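Local coordinates for protein Cow rumen GH26 endo-mannanase (Metagenome, PDB 6UEH) that probably hydrolyses internal beta-1,4-mannosidic bonds in mannans such as galactomannan, as a family 26 glycoside hydrolase carrying an additional N-terminal CBM6-type domain, at residues G204-N209 and S238-V243; P310-E315 and E360-A365; Y388-N393 and E428-P433. All blocks are in the same frame, centred on the assembly; numbering follows the deposited sequence.

The three contacts illustrate how a (beta/alpha)8 barrel assembles a site from the C-terminal ends of its strands. They follow one another along the chain and join successive neighbours of the parallel sheet: contact 1 the ends of strands 202-206 and 234-238, contact 2 those of 306-309 and 357-362, contact 3 those of 382-387 and 423-429. The centres of the first two contacts lie about 14 Å apart, those of the last two about 16 Å, and those of the first and last about 21 Å. Contacts 1 and 2 touch through His-240 and His-312, which share an acetate; contacts 2 and 3 touch through Glu-313 and Glu-428. All belong to the glycoside hydrolase domain, whose active-site cleft they probably line.

Contact 1: G204-N209 and S238-V243. With ACT (acetate ion), chain D.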
# COMPACT_ATOMS: atom_id res chain seq x y z
N GLY A 204 7.82 -10.89 -10.33
CA GLY A 204 8.61 -10.42 -9.21
C GLY A 204 9.87 -11.23 -9.02
O GLY A 204 9.85 -12.46 -9.05
N PHE A 205 10.99 -10.53 -8.83
CA PHE A 205 12.29 -11.16 -8.64
C PHE A 205 12.92 -10.71 -7.33
O PHE A 205 12.31 -9.94 -6.58
CB PHE A 205 13.23 -10.84 -9.81
CG PHE A 205 12.68 -11.21 -11.17
CD1 PHE A 205 11.88 -10.32 -11.87
CD2 PHE A 205 12.99 -12.42 -11.75
CE1 PHE A 205 11.38 -10.65 -13.12
CE2 PHE A 205 12.50 -12.76 -13.00
CZ PHE A 205 11.70 -11.87 -13.69
N ASP A 206 14.13 -11.17 -7.06
CA ASP A 206 14.87 -10.76 -5.87
C ASP A 206 16.37 -10.98 -6.06
O ASP A 206 16.78 -12.03 -6.55
CB ASP A 206 14.39 -11.52 -4.63
CG ASP A 206 14.68 -10.78 -3.33
OD1 ASP A 206 15.88 -10.64 -2.98
OD2 ASP A 206 13.72 -10.34 -2.67
N PHE A 207 17.17 -9.99 -5.67
CA PHE A 207 18.61 -10.03 -5.90
C PHE A 207 19.41 -10.40 -4.66
O PHE A 207 20.61 -10.12 -4.58
CB PHE A 207 19.09 -8.68 -6.43
CG PHE A 207 18.66 -8.39 -7.84
CD1 PHE A 207 19.38 -8.89 -8.91
CD2 PHE A 207 17.53 -7.63 -8.09
CE1 PHE A 207 18.98 -8.63 -10.21
CE2 PHE A 207 17.13 -7.37 -9.38
CZ PHE A 207 17.86 -7.87 -10.44
N MET A 208 18.76 -11.05 -3.69
CA MET A 208 19.39 -11.32 -2.40
C MET A 208 20.64 -12.20 -2.49
O MET A 208 21.56 -12.06 -1.68
CB MET A 208 18.37 -11.98 -1.46
CG MET A 208 17.76 -13.26 -2.00
SD MET A 208 16.41 -13.87 -0.98
CE MET A 208 17.27 -14.15 0.57
N ASN A 209 20.69 -13.09 -3.48
CA ASN A 209 21.79 -14.05 -3.55
C ASN A 209 23.06 -13.50 -4.20
O ASN A 209 24.08 -14.18 -4.24
CB ASN A 209 21.33 -15.31 -4.28
CG ASN A 209 20.37 -16.14 -3.45
OD1 ASN A 209 20.56 -16.29 -2.24
ND2 ASN A 209 19.33 -16.67 -4.09
N SER A 238 12.63 -7.10 -5.46
CA SER A 238 13.01 -6.70 -4.11
C SER A 238 14.46 -7.10 -3.87
O SER A 238 15.13 -7.62 -4.76
CB SER A 238 12.08 -7.33 -3.07
OG SER A 238 11.86 -8.71 -3.34
N TRP A 239 14.95 -6.86 -2.66
CA TRP A 239 16.36 -7.08 -2.35
C TRP A 239 16.53 -7.49 -0.89
O TRP A 239 16.86 -6.65 -0.05
CB TRP A 239 17.17 -5.82 -2.67
CG TRP A 239 18.66 -5.94 -2.52
CD1 TRP A 239 19.42 -7.05 -2.76
CD2 TRP A 239 19.56 -4.91 -2.10
NE1 TRP A 239 20.75 -6.77 -2.52
CE2 TRP A 239 20.86 -5.47 -2.11
CE3 TRP A 239 19.40 -3.58 -1.72
CZ2 TRP A 239 21.99 -4.73 -1.75
CZ3 TRP A 239 20.52 -2.85 -1.36
CH2 TRP A 239 21.80 -3.43 -1.38
N HIS A 240 16.30 -8.76 -0.59
CA HIS A 240 16.42 -9.27 0.78
C HIS A 240 17.88 -9.41 1.21
O HIS A 240 18.33 -10.51 1.55
CB HIS A 240 15.71 -10.62 0.93
CG HIS A 240 14.22 -10.52 1.00
ND1 HIS A 240 13.43 -10.31 -0.12
CD2 HIS A 240 13.37 -10.61 2.05
CE1 HIS A 240 12.16 -10.27 0.25
NE2 HIS A 240 12.10 -10.45 1.55
N ILE A 241 18.62 -8.31 1.19
CA ILE A 241 20.04 -8.34 1.52
C ILE A 241 20.26 -8.63 3.01
O ILE A 241 19.78 -7.90 3.88
CB ILE A 241 20.75 -7.02 1.11
CG1 ILE A 241 22.23 -7.05 1.52
CG2 ILE A 241 20.03 -5.80 1.66
CD1 ILE A 241 23.04 -8.12 0.82
N ASN A 242 20.98 -9.71 3.29
CA ASN A 242 21.26 -10.12 4.66
C ASN A 242 22.49 -9.44 5.25
O ASN A 242 23.35 -8.94 4.52
CB ASN A 242 21.45 -11.64 4.74
CG ASN A 242 20.15 -12.41 4.61
OD1 ASN A 242 19.26 -12.05 3.83
ND2 ASN A 242 20.02 -13.48 5.39
N VAL A 243 22.57 -9.44 6.57
CA VAL A 243 23.78 -9.04 7.28
C VAL A 243 24.21 -10.21 8.16
O VAL A 243 23.39 -11.07 8.48
CB VAL A 243 23.57 -7.77 8.14
CG1 VAL A 243 23.16 -6.59 7.27
CG2 VAL A 243 22.52 -8.03 9.22
C ACT D . 8.90 -10.72 2.11
O ACT D . 9.87 -11.01 2.84
OXT ACT D . 9.05 -9.70 1.39
CH3 ACT D . 7.65 -11.54 2.08
O HOH W 1 21.58 -11.60 1.26
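Asp-206 and His-240 meet through a carboxylate and an imidazole, just where the parallel strands 202-206 and 234-238 run out into loops. The strand pairing itself is brief: Ser-238 N bonds to Phe-205 O, and Phe-207 N to Ser-238 O, one backbone bond on each side of Asp-206. From there the aspartate side chain does the joining. Its CB is 4.0 Å from Ser-238 O, and with CG swung to the far side of its own backbone N (chi1 -157°) the carboxylate leans over the neighbouring chain. OD1 offers its syn lone pair to His-240 N at 3.1 Å in a nearly straight bond (168°), and also takes a weak bond from Met-208 N. OD2 is gripped twice, from opposite faces of the carboxylate: Ser-238 OG donates to it at 2.6 Å, and His-240 ND1 at 2.6 Å. The histidine bond lies close to the imidazole plane, although ring and carboxylate planes are 38° apart. Beyond the aspartate, Met-208 packs its CB 3.4 Å from His-240 O, while its SD approaches the ring obliquely. A water that accepts from Asn-242 N lies within hydrogen-bonding distance of Met-208 O. At the remote corner of the imidazole, NE2 donates to acetate O at 2.6 Å, and His-312 also binds this ion. With ND1 committed to Asp-206 OD2, the rotation of the ring is fixed and NE2 is presented as a donor to the acetate.

Contact 2: P310-E315 and E360-A365. With ACT (acetate ion), chain D.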
# COMPACT_ATOMS: atom_id res chain seq x y z
N PRO A 310 13.70 -1.81 -3.20
CA PRO A 310 14.65 -2.15 -2.15
C PRO A 310 14.14 -1.69 -0.79
O PRO A 310 13.16 -0.94 -0.76
CB PRO A 310 15.90 -1.37 -2.55
CG PRO A 310 15.33 -0.12 -3.16
CD PRO A 310 14.05 -0.53 -3.86
N LEU A 311 14.78 -2.14 0.29
CA LEU A 311 14.50 -1.61 1.62
C LEU A 311 13.01 -1.60 1.93
O LEU A 311 12.47 -0.61 2.42
CB LEU A 311 15.07 -0.19 1.75
CG LEU A 311 16.58 -0.06 1.49
CD1 LEU A 311 16.98 1.39 1.30
CD2 LEU A 311 17.36 -0.69 2.63
N HIS A 312 12.35 -2.72 1.62
CA HIS A 312 10.90 -2.79 1.65
C HIS A 312 10.34 -3.12 3.03
O HIS A 312 11.08 -3.53 3.93
CB HIS A 312 10.41 -3.82 0.62
CG HIS A 312 10.76 -5.23 0.97
ND1 HIS A 312 12.05 -5.67 1.15
CD2 HIS A 312 9.97 -6.32 1.17
CE1 HIS A 312 12.05 -6.95 1.44
NE2 HIS A 312 10.80 -7.37 1.46
N GLU A 313 9.03 -2.92 3.19
CA GLU A 313 8.32 -3.19 4.44
C GLU A 313 9.02 -2.57 5.64
O GLU A 313 9.10 -3.17 6.71
CB GLU A 313 8.16 -4.70 4.64
CG GLU A 313 7.34 -5.38 3.56
CD GLU A 313 7.12 -6.86 3.84
OE1 GLU A 313 7.66 -7.38 4.83
OE2 GLU A 313 6.39 -7.52 3.06
N ALA A 314 9.51 -1.35 5.46
CA ALA A 314 10.41 -0.70 6.42
C ALA A 314 9.83 -0.57 7.83
O ALA A 314 10.45 -1.00 8.80
CB ALA A 314 10.81 0.66 5.91
N GLU A 315 8.65 0.03 7.94
CA GLU A 315 8.05 0.27 9.25
C GLU A 315 7.73 -1.03 9.98
O GLU A 315 7.92 -1.13 11.19
CB GLU A 315 6.79 1.11 9.13
CG GLU A 315 6.13 1.38 10.48
CD GLU A 315 4.88 2.24 10.39
OE1 GLU A 315 4.51 2.65 9.26
OE2 GLU A 315 4.26 2.50 11.44
N GLU A 360 10.25 2.01 -6.15
CA GLU A 360 9.03 1.76 -5.39
C GLU A 360 9.33 1.59 -3.91
O GLU A 360 10.11 0.72 -3.52
CB GLU A 360 8.29 0.53 -5.92
CG GLU A 360 7.00 0.23 -5.17
CD GLU A 360 6.18 -0.86 -5.83
OE1 GLU A 360 6.77 -1.76 -6.46
OE2 GLU A 360 4.93 -0.83 -5.71
N GLN A 361 8.72 2.43 -3.09
CA GLN A 361 8.91 2.36 -1.65
C GLN A 361 7.63 1.90 -0.97
O GLN A 361 6.54 2.42 -1.25
CB GLN A 361 9.35 3.71 -1.10
CG GLN A 361 9.64 3.70 0.40
CD GLN A 361 10.21 5.01 0.89
OE1 GLN A 361 9.59 6.07 0.74
NE2 GLN A 361 11.39 4.95 1.49
N ASN A 362 7.76 0.93 -0.07
CA ASN A 362 6.62 0.48 0.72
C ASN A 362 6.23 1.54 1.75
O ASN A 362 7.09 2.23 2.31
CB ASN A 362 6.93 -0.84 1.43
CG ASN A 362 6.60 -2.06 0.58
OD1 ASN A 362 7.48 -2.85 0.26
ND2 ASN A 362 5.33 -2.21 0.24
N LEU A 363 4.94 1.67 1.98
CA LEU A 363 4.43 2.43 3.11
C LEU A 363 3.34 1.61 3.77
O LEU A 363 2.72 0.76 3.12
CB LEU A 363 3.90 3.80 2.68
CG LEU A 363 4.92 4.87 2.26
CD1 LEU A 363 4.21 6.10 1.73
CD2 LEU A 363 5.82 5.23 3.42
N TYR A 364 3.11 1.85 5.05
CA TYR A 364 1.96 1.26 5.72
C TYR A 364 0.97 2.37 6.08
O TYR A 364 1.25 3.55 5.87
CB TYR A 364 2.39 0.48 6.96
CG TYR A 364 3.04 -0.84 6.61
CD1 TYR A 364 2.28 -1.98 6.41
CD2 TYR A 364 4.42 -0.94 6.45
CE1 TYR A 364 2.87 -3.19 6.08
CE2 TYR A 364 5.02 -2.14 6.12
CZ TYR A 364 4.24 -3.26 5.93
OH TYR A 364 4.83 -4.46 5.60
N ALA A 365 -0.19 1.99 6.60
CA ALA A 365 -1.22 2.96 6.92
C ALA A 365 -1.75 2.78 8.34
O ALA A 365 -2.92 3.04 8.61
CB ALA A 365 -2.36 2.85 5.92
C ACT D . 8.90 -10.72 2.11
O ACT D . 9.87 -11.01 2.84
OXT ACT D . 9.05 -9.70 1.39
CH3 ACT D . 7.65 -11.54 2.08
O HOH W 2 10.46 -0.45 -0.76
O HOH W 3 9.80 0.31 2.88
O HOH W 4 5.13 3.26 6.72
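The Tyr-364 ring meets Glu-313 with its edge: CE2 lies 3.8 Å from Glu-313 CA, near the ring plane, while the CB of Glu-315 comes in obliquely. No atom of 310-315 sits squarely over either face. Tyr-364 OH lies against the aliphatic part of the Glu-313 side chain, 3.4 Å from Glu-313 CG; OE1 of this glutamate is bonded to Trp-326. The second ring, His-312, has acetate OXT at its edge, NE2 donating to it at 2.9 Å, and Asn-362 OD1 approaching obliquely from the neighbouring strand. The amide and the imidazole lie side by side and point the same way, their planes 45° apart. His-312 CB is 3.1 Å from Asn-362 OD1, and chi1 (68°), with CG between backbone N and carbonyl carbon, sends the ring toward the acetate. Asn-362 OD1 accepts a hydrogen bond from Arg-309 and a weak one from Glu-313 N (3.3 Å), while ND2 is held by Asp-386, tying the amide at both ends. Waters fill in where the backbones do not pair directly. One donates to both Pro-310 O and Glu-360 O and accepts from Asn-362 N; another is held by Tyr-364 N and donates to Glu-315 OE1, which is also hydrogen-bonded to Ser-370. This is the C-terminal rim of a (beta/alpha)8 barrel, where the loop after strand 306-309 lies against the end of strand 357-362. In clan GH-A glycosidases the end of the fourth strand carries the general acid/base glutamate, a position consistent with that of Glu-313.

Contact 3: Y388-N393 and E428-P433; sequences YNTVYN and ENDSIP
Tyr-388 leans across onto Glu-428, Asn-429 and Asp-430, joining the C-terminal ends of two adjacent strands, 382-387 and 423-429, of the (beta/alpha)8 barrel. Its ring has Asn-429 CA over one face, offset toward the rim, and Glu-428 OE1 at its edge. The hydroxyl donates to that oxygen at 2.8 Å, meeting it on the anti side, with ring and carboxylate almost perpendicular (87°). The other oxygen of Glu-428 makes a salt bridge with Arg-309, so the group is held at both ends; it stands at the end of the seventh strand, a position consistent with that of the nucleophile in clan GH-A enzymes. The nearest atoms of an acetate, probably from the crystallisation liquor, and of the Glu-428 side chain are about 3 Å apart. Asn-389 follows, and its N gives a weak bond to Asp-430 OD1 at 3.3 Å; its own amide turns to Lys-387 and Glu-407. At Thr-390 the grip tightens. Both its N, at 3.1 Å, and its OG1, at 2.8 Å, donate to Asp-430 OD2, arriving from the same face of the carboxylate. The threonine hydroxyl gets there because it sits between its own backbone N and carbonyl carbon (chi1 57°), which leaves CG2 beside the N. Asp-430 is in turn braced by Ser-431 N, which donates to OD1 at 2.7 Å. An alanine in place of Asp-430 would probably cost both Thr-390 donors and Asn-389 N their acceptor, leaving Thr-390 less firmly placed. Past the carboxylate, Thr-390 CG2 comes within 3.1 Å of Ser-431 OG, whose hydroxyl is bonded to Asn-461 O.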
# COMPACT_ATOMS: atom_id res chain seq x y z
N TYR A 388 -1.08 -8.52 3.69
CA TYR A 388 -1.28 -9.87 4.18
C TYR A 388 -2.38 -9.86 5.23
O TYR A 388 -2.13 -9.58 6.40
CB TYR A 388 0.02 -10.44 4.75
CG TYR A 388 1.07 -10.71 3.69
CD1 TYR A 388 1.10 -11.93 3.02
CD2 TYR A 388 2.02 -9.75 3.36
CE1 TYR A 388 2.05 -12.18 2.05
CE2 TYR A 388 2.98 -10.00 2.39
CZ TYR A 388 2.99 -11.22 1.74
OH TYR A 388 3.94 -11.48 0.77
N ASN A 389 -3.61 -10.15 4.81
CA ASN A 389 -4.76 -10.02 5.69
C ASN A 389 -5.60 -11.29 5.81
O ASN A 389 -6.79 -11.21 6.09
CB ASN A 389 -5.64 -8.86 5.24
CG ASN A 389 -6.08 -8.98 3.78
OD1 ASN A 389 -5.76 -9.95 3.10
ND2 ASN A 389 -6.84 -8.00 3.31
N THR A 390 -4.99 -12.45 5.61
CA THR A 390 -5.71 -13.71 5.79
C THR A 390 -5.55 -14.25 7.21
O THR A 390 -6.34 -15.08 7.65
CB THR A 390 -5.24 -14.79 4.80
OG1 THR A 390 -3.83 -15.01 4.96
CG2 THR A 390 -5.54 -14.37 3.37
N VAL A 391 -4.53 -13.77 7.90
CA VAL A 391 -4.27 -14.21 9.27
C VAL A 391 -4.36 -13.02 10.22
O VAL A 391 -5.33 -12.88 10.96
CB VAL A 391 -2.89 -14.89 9.41
CG1 VAL A 391 -2.70 -15.44 10.81
CG2 VAL A 391 -2.73 -15.99 8.37
N TYR A 392 -3.34 -12.17 10.19
CA TYR A 392 -3.36 -10.93 10.96
C TYR A 392 -3.99 -9.81 10.15
O TYR A 392 -4.13 -9.92 8.94
CB TYR A 392 -1.94 -10.55 11.40
CG TYR A 392 -1.26 -11.62 12.22
CD1 TYR A 392 -1.54 -11.77 13.57
CD2 TYR A 392 -0.32 -12.47 11.65
CE1 TYR A 392 -0.92 -12.74 14.33
CE2 TYR A 392 0.31 -13.45 12.41
CZ TYR A 392 0.00 -13.57 13.75
OH TYR A 392 0.62 -14.54 14.51
N ASN A 393 -4.37 -8.73 10.84
CA ASN A 393 -4.96 -7.56 10.20
C ASN A 393 -6.17 -7.90 9.32
O ASN A 393 -6.37 -7.31 8.26
CB ASN A 393 -3.91 -6.82 9.36
CG ASN A 393 -2.72 -6.39 10.19
OD1 ASN A 393 -1.59 -6.85 9.98
ND2 ASN A 393 -2.95 -5.49 11.14
N GLU A 428 2.96 -6.69 -2.61
CA GLU A 428 2.87 -8.08 -2.15
C GLU A 428 1.50 -8.33 -1.54
O GLU A 428 0.87 -7.41 -1.01
CB GLU A 428 3.94 -8.41 -1.10
CG GLU A 428 5.38 -8.31 -1.56
CD GLU A 428 6.35 -8.78 -0.49
OE1 GLU A 428 5.91 -9.49 0.44
OE2 GLU A 428 7.55 -8.43 -0.57
N ASN A 429 1.04 -9.57 -1.61
CA ASN A 429 -0.18 -9.96 -0.90
C ASN A 429 -0.28 -11.47 -0.71
O ASN A 429 0.43 -12.24 -1.35
CB ASN A 429 -1.43 -9.45 -1.64
CG ASN A 429 -1.40 -9.74 -3.13
OD1 ASN A 429 -1.12 -8.86 -3.95
ND2 ASN A 429 -1.70 -10.98 -3.50
N ASP A 430 -1.15 -11.89 0.21
CA ASP A 430 -1.59 -13.27 0.20
C ASP A 430 -2.76 -13.33 -0.77
O ASP A 430 -2.57 -13.59 -1.95
CB ASP A 430 -1.95 -13.79 1.60
CG ASP A 430 -2.60 -12.74 2.49
OD1 ASP A 430 -3.19 -11.78 1.96
OD2 ASP A 430 -2.52 -12.89 3.73
N SER A 431 -3.96 -13.04 -0.27
CA SER A 431 -5.14 -13.02 -1.12
C SER A 431 -5.13 -11.83 -2.08
O SER A 431 -4.84 -10.70 -1.68
CB SER A 431 -6.42 -12.98 -0.28
OG SER A 431 -6.62 -14.20 0.42
N ILE A 432 -5.44 -12.09 -3.34
CA ILE A 432 -5.77 -11.01 -4.27
C ILE A 432 -7.20 -10.57 -3.97
O ILE A 432 -8.09 -11.42 -3.85
CB ILE A 432 -5.67 -11.46 -5.74
CG1 ILE A 432 -4.30 -12.06 -6.04
CG2 ILE A 432 -5.98 -10.30 -6.68
CD1 ILE A 432 -4.25 -12.83 -7.34
N PRO A 433 -7.43 -9.26 -3.84
CA PRO A 433 -8.79 -8.78 -3.59
C PRO A 433 -9.77 -9.23 -4.67
O PRO A 433 -9.36 -9.50 -5.80
CB PRO A 433 -8.64 -7.25 -3.60
CG PRO A 433 -7.21 -7.02 -3.23
CD PRO A 433 -6.44 -8.16 -3.83